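Local coordinates for protein putative thiosulfate sulfurtransferase YNJE (Escherichia coli, PDB 2WLR) that catalyses the transfer of sulfur from thiosulfate to cyanide, yielding thiocyanate and sulfite, as a monomeric periplasmic rhodanese-family enzyme, at residues 262-265 with 266-270. Sequence-based numbering, arbitrary orientation.
Sequences FGVK and IPAQP
The phenyl ring of Phe-262 meets Ile-266 obliquely, four residues on in the same loop, while the backbone carbonyl O of Val-264 lies in the ring plane at its edge. CG1 of Ile-266 comes to 3.5 Å from CD2 of the ring, and the terminal CD1 lies 3.7 Å from the same CD2 atom, so that the two side chains cross at about a right angle. Two torsions bring them together: CG of Phe-262 stands anti to its own backbone N (chi1 -169°), whereas the CG1 branch of Ile-266 is anti to its carbonyl carbon (chi1 -66°). A second, looser apolar touch joins CG2 of Val-264 to CB of Ala-268 at 4.4 Å. Between them the chain bends through a cis peptide bond before Pro-267, an example of an irregular loop in which side chains four residues apart pack on each other. Exchanging Phe-262 for an alanine would probably leave CG1 and CD1 of Ile-266 without their aromatic partner and open a gap against Leu-195. The loop runs from helix 238-243 to strand 273-274, an outermost strand of the next rhodanese sheet. Phe-262 packs on Leu-195 and Ile-266 on Lys-192, both in helix 188-197, while backbone hydrogen bonds of Phe-262 with His-202, Ala-268 with Ala-226 and Gln-269 with Tyr-225 tie this linking chain to the preceding rhodanese unit.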
loop_
_atom_site.group_PDB
_atom_site.type_symbol
_atom_site.label_atom_id
_atom_site.label_comp_id
_atom_site.label_asym_id
_atom_site.label_seq_id
_atom_site.Cartn_x
_atom_site.Cartn_y
_atom_site.Cartn_z
ATOM N N PHE A 262 25.501 7.728 -9.736
ATOM C CA PHE A 262 24.024 7.737 -9.595
ATOM C C PHE A 262 23.333 8.529 -10.690
ATOM O O PHE A 262 22.246 8.143 -11.150
ATOM C CB PHE A 262 23.657 8.279 -8.208
ATOM C CG PHE A 262 22.185 8.096 -7.835
ATOM C CD1 PHE A 262 21.611 6.862 -7.806
ATOM C CD2 PHE A 262 21.408 9.196 -7.501
ATOM C CE1 PHE A 262 20.254 6.709 -7.444
ATOM C CE2 PHE A 262 20.081 9.060 -7.139
ATOM C CZ PHE A 262 19.507 7.817 -7.125
ATOM N N GLY A 263 23.959 9.636 -11.087
ATOM C CA GLY A 263 23.515 10.411 -12.249
ATOM C C GLY A 263 22.765 11.682 -11.960
ATOM O O GLY A 263 22.497 12.482 -12.880
ATOM N N VAL A 264 22.413 11.869 -10.694
ATOM C CA VAL A 264 21.904 13.133 -10.168
ATOM C C VAL A 264 22.459 13.315 -8.755
ATOM O O VAL A 264 22.917 12.346 -8.128
ATOM C CB VAL A 264 20.348 13.182 -10.076
ATOM C CG1 VAL A 264 19.713 13.019 -11.440
ATOM C CG2 VAL A 264 19.810 12.127 -9.081
ATOM N N LYS A 265 22.404 14.545 -8.245
ATOM C CA LYS A 265 22.831 14.815 -6.877
ATOM C C LYS A 265 21.801 14.269 -5.893
ATOM O O LYS A 265 20.600 14.479 -6.061
ATOM C CB LYS A 265 23.035 16.314 -6.619
ATOM C CG LYS A 265 24.258 16.896 -7.284
ATOM C CD LYS A 265 24.635 18.194 -6.616
ATOM C CE LYS A 265 25.680 18.947 -7.407
ATOM N NZ LYS A 265 25.643 20.373 -6.990
ATOM N N ILE A 266 22.288 13.600 -4.855
ATOM C CA ILE A 266 21.451 13.073 -3.778
ATOM C C ILE A 266 21.427 14.136 -2.672
ATOM O O ILE A 266 22.485 14.673 -2.317
ATOM C CB ILE A 266 22.061 11.765 -3.262
ATOM C CG1 ILE A 266 21.987 10.704 -4.355
ATOM C CG2 ILE A 266 21.366 11.268 -1.981
ATOM C CD1 ILE A 266 22.812 9.443 -4.091
ATOM N N PRO A 267 20.240 14.495 -2.156
ATOM C CA PRO A 267 18.929 13.906 -2.473
ATOM C C PRO A 267 18.172 14.709 -3.518
ATOM O O PRO A 267 18.142 15.923 -3.444
ATOM C CB PRO A 267 18.184 14.001 -1.146
ATOM C CG PRO A 267 18.687 15.319 -0.545
ATOM C CD PRO A 267 20.123 15.512 -1.091
ATOM N N ALA A 268 17.531 14.044 -4.469
ATOM C CA ALA A 268 16.759 14.730 -5.496
ATOM C C ALA A 268 15.376 15.163 -5.021
ATOM O O ALA A 268 14.804 16.107 -5.568
ATOM C CB ALA A 268 16.603 13.853 -6.691
ATOM N N GLN A 269 14.835 14.481 -4.005
ATOM C CA GLN A 269 13.477 14.761 -3.532
ATOM C C GLN A 269 13.446 14.946 -2.013
ATOM O O GLN A 269 12.800 14.178 -1.297
ATOM C CB GLN A 269 12.524 13.648 -3.978
ATOM C CG GLN A 269 12.500 13.417 -5.477
ATOM C CD GLN A 269 12.042 14.605 -6.303
ATOM O OE1 GLN A 269 11.329 15.480 -5.824
ATOM N NE2 GLN A 269 12.456 14.636 -7.564
ATOM N N PRO A 270 14.163 15.952 -1.511
ATOM C CA PRO A 270 14.307 16.116 -0.061
ATOM C C PRO A 270 12.952 16.354 0.639
ATOM O O PRO A 270 12.814 16.015 1.795
ATOM C CB PRO A 270 15.243 17.327 0.068
ATOM C CG PRO A 270 15.079 18.065 -1.246
ATOM C CD PRO A 270 14.818 17.037 -2.277
#